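Local coordinates for NAD-dependent aldehyde dehydrogenase (Burkholderia multivorans, PDB 5UJU), which probably oxidises aldehydes to carboxylic acids with NAD as the electron acceptor, at residues A[418-424]-A[437-443]. Residues are numbered along the deposited sequence; the frame is centred on the assembly and turned at random.
Sequences RVLLDSQ and RTPLVLQ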
loop_
_atom_site.group_PDB
_atom_site.type_symbol
_atom_site.label_atom_id
_atom_site.label_comp_id
_atom_site.label_asym_id
_atom_site.label_seq_id
_atom_site.Cartn_x
_atom_site.Cartn_y
_atom_site.Cartn_z
ATOM N N ARG A 418 -24.334 -35.338 11.189
ATOM C CA ARG A 418 -24.414 -36.732 10.772
ATOM C C ARG A 418 -23.179 -37.052 9.946
ATOM O O ARG A 418 -22.861 -36.334 8.989
ATOM C CB ARG A 418 -25.673 -37.021 9.945
ATOM C CG ARG A 418 -25.684 -38.446 9.355
ATOM C CD ARG A 418 -26.886 -38.723 8.455
ATOM N NE ARG A 418 -28.131 -38.664 9.199
ATOM C CZ ARG A 418 -28.741 -39.719 9.734
ATOM N NH1 ARG A 418 -28.231 -40.934 9.611
ATOM N NH2 ARG A 418 -29.864 -39.547 10.395
ATOM N N VAL A 419 -22.481 -38.120 10.319
ATOM C CA VAL A 419 -21.263 -38.496 9.617
ATOM C C VAL A 419 -21.650 -39.202 8.325
ATOM O O VAL A 419 -22.350 -40.219 8.347
ATOM C CB VAL A 419 -20.367 -39.380 10.490
ATOM C CG1 VAL A 419 -19.105 -39.745 9.717
ATOM C CG2 VAL A 419 -20.018 -38.652 11.781
ATOM N N LEU A 420 -21.188 -38.664 7.197
ATOM C CA LEU A 420 -21.364 -39.323 5.910
ATOM C C LEU A 420 -20.205 -40.264 5.601
ATOM O O LEU A 420 -20.400 -41.317 4.987
ATOM C CB LEU A 420 -21.526 -38.276 4.806
ATOM C CG LEU A 420 -22.825 -37.469 4.905
ATOM C CD1 LEU A 420 -22.786 -36.266 3.995
ATOM C CD2 LEU A 420 -24.012 -38.348 4.586
ATOM N N LEU A 421 -18.991 -39.884 5.991
ATOM C CA LEU A 421 -17.823 -40.731 5.800
ATOM C C LEU A 421 -16.926 -40.498 6.996
ATOM O O LEU A 421 -16.525 -39.359 7.246
ATOM C CB LEU A 421 -17.087 -40.405 4.497
ATOM C CG LEU A 421 -15.690 -41.019 4.346
ATOM C CD1 LEU A 421 -15.793 -42.534 4.344
ATOM C CD2 LEU A 421 -15.057 -40.540 3.062
ATOM N N ASP A 422 -16.649 -41.555 7.751
ATOM C CA ASP A 422 -15.840 -41.401 8.945
ATOM C C ASP A 422 -14.371 -41.370 8.561
ATOM O O ASP A 422 -13.951 -41.997 7.587
ATOM C CB ASP A 422 -16.111 -42.516 9.957
ATOM C CG ASP A 422 -15.586 -42.172 11.348
ATOM O OD1 ASP A 422 -15.225 -40.997 11.566
ATOM O OD2 ASP A 422 -15.562 -43.053 12.235
ATOM N N SER A 423 -13.602 -40.616 9.341
ATOM C CA SER A 423 -12.155 -40.552 9.218
ATOM C C SER A 423 -11.521 -41.783 9.854
ATOM O O SER A 423 -11.852 -42.138 10.989
ATOM C CB SER A 423 -11.644 -39.283 9.896
ATOM O OG SER A 423 -10.237 -39.291 9.983
ATOM N N GLN A 424 -10.580 -42.408 9.145
ATOM C CA GLN A 424 -9.889 -43.597 9.628
ATOM C C GLN A 424 -8.397 -43.326 9.773
ATOM O O GLN A 424 -7.856 -42.408 9.159
ATOM C CB GLN A 424 -10.078 -44.785 8.669
ATOM C CG GLN A 424 -11.510 -45.035 8.217
ATOM C CD GLN A 424 -12.423 -45.407 9.354
ATOM O OE1 GLN A 424 -11.979 -45.619 10.485
ATOM N NE2 GLN A 424 -13.721 -45.497 9.062
ATOM N N ARG A 437 -4.470 -39.786 8.429
ATOM C CA ARG A 437 -5.903 -39.828 8.701
ATOM C C ARG A 437 -6.686 -39.482 7.440
ATOM O O ARG A 437 -6.340 -38.528 6.738
ATOM C CB ARG A 437 -6.301 -38.817 9.789
ATOM C CG ARG A 437 -5.592 -38.937 11.105
ATOM C CD ARG A 437 -5.986 -40.211 11.807
ATOM N NE ARG A 437 -5.629 -40.196 13.227
ATOM C CZ ARG A 437 -4.491 -40.671 13.713
ATOM N NH1 ARG A 437 -3.589 -41.191 12.888
ATOM N NH2 ARG A 437 -4.253 -40.626 15.019
ATOM N N THR A 438 -7.763 -40.231 7.177
ATOM C CA THR A 438 -8.599 -40.001 5.998
ATOM C C THR A 438 -9.626 -38.907 6.281
ATOM O O THR A 438 -9.878 -38.576 7.440
ATOM C CB THR A 438 -9.302 -41.299 5.577
ATOM O OG1 THR A 438 -10.164 -41.771 6.625
ATOM C CG2 THR A 438 -8.268 -42.366 5.254
ATOM N N PRO A 439 -10.240 -38.327 5.243
ATOM C CA PRO A 439 -11.150 -37.200 5.480
ATOM C C PRO A 439 -12.432 -37.593 6.204
ATOM O O PRO A 439 -12.976 -38.693 6.043
ATOM C CB PRO A 439 -11.459 -36.690 4.067
ATOM C CG PRO A 439 -10.300 -37.149 3.230
ATOM C CD PRO A 439 -9.929 -38.477 3.805
ATOM N N LEU A 440 -12.909 -36.651 7.014
ATOM C CA LEU A 440 -14.207 -36.725 7.666
ATOM C C LEU A 440 -15.194 -35.870 6.881
ATOM O O LEU A 440 -14.940 -34.682 6.646
ATOM C CB LEU A 440 -14.116 -36.231 9.109
ATOM C CG LEU A 440 -15.442 -36.092 9.871
ATOM C CD1 LEU A 440 -16.071 -37.463 10.148
ATOM C CD2 LEU A 440 -15.198 -35.347 11.151
ATOM N N VAL A 441 -16.313 -36.469 6.473
ATOM C CA VAL A 441 -17.340 -35.761 5.720
ATOM C C VAL A 441 -18.642 -35.844 6.496
ATOM O O VAL A 441 -19.096 -36.941 6.845
ATOM C CB VAL A 441 -17.520 -36.316 4.297
ATOM C CG1 VAL A 441 -18.564 -35.480 3.562
ATOM C CG2 VAL A 441 -16.190 -36.278 3.521
ATOM N N LEU A 442 -19.232 -34.687 6.768
ATOM C CA LEU A 442 -20.417 -34.590 7.600
ATOM C C LEU A 442 -21.568 -33.978 6.817
ATOM O O LEU A 442 -21.376 -33.251 5.840
ATOM C CB LEU A 442 -20.146 -33.747 8.849
ATOM C CG LEU A 442 -18.977 -34.250 9.696
ATOM C CD1 LEU A 442 -18.268 -33.102 10.380
ATOM C CD2 LEU A 442 -19.463 -35.248 10.715
ATOM N N GLN A 443 -22.780 -34.283 7.261
ATOM C CA GLN A 443 -23.968 -33.658 6.711
ATOM C C GLN A 443 -24.488 -32.638 7.714
ATOM O O GLN A 443 -24.631 -32.953 8.903
ATOM C CB GLN A 443 -25.055 -34.696 6.405
ATOM C CG GLN A 443 -26.344 -34.076 5.887
ATOM C CD GLN A 443 -27.412 -35.111 5.522
ATOM O OE1 GLN A 443 -27.110 -36.248 5.161
ATOM N NE2 GLN A 443 -28.662 -34.708 5.623
HETATM O O HOH W 1 -12.554 -41.186 5.405
#
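Val441 O accepts hydrogen bonds from two backbone N-H groups at once, Leu420 N at 2.7 Å and Leu421 N at 3.1 Å, and so illustrates how a classic beta bulge fits an extra residue into an antiparallel pair. Both donors sit tilted from the carbonyl plane, by 19° and 16°. The return bond, Val441 N to Leu421 O, is nearly linear and lies in the carbonyl plane. Beyond the non-hydrogen-bonded pair Val419-Leu442, Arg418 and Gln443 form the next hydrogen-bonded pair, their side chains alongside each other and pointing the same way. The inserted Leu420 crosses the base of the Gln443 side chain obliquely, CD1 lying 3.7 Å from Gln443 CB. On the face opposite Arg418, Leu421, Val441 and Gln443, Val419 touches two leucines: CG1 meets Leu440 CD1, and CG2 lies 3.6 Å from Leu442 CD2.

This is the edge, within this chain, of the mixed sheet running on through 440-445, 460-466 and 356-360, probably that of the catalytic domain. Past the bulge, side chains take over part of the bonding. Thr438 OG1, set between its backbone N and carbonyl carbon (chi1 61°), accepts a hydrogen bond from Gln424 N at 2.6 Å and donates to a water that bridges to Asp422 O and Pro439 O. Ser423 OG donates to Thr438 O at 2.7 Å. In the second shell, Arg414 of helix 404-414 forms a salt bridge with Asp422 OD1, while Val384 and Gln385 of helix 373-388 pack on Leu421.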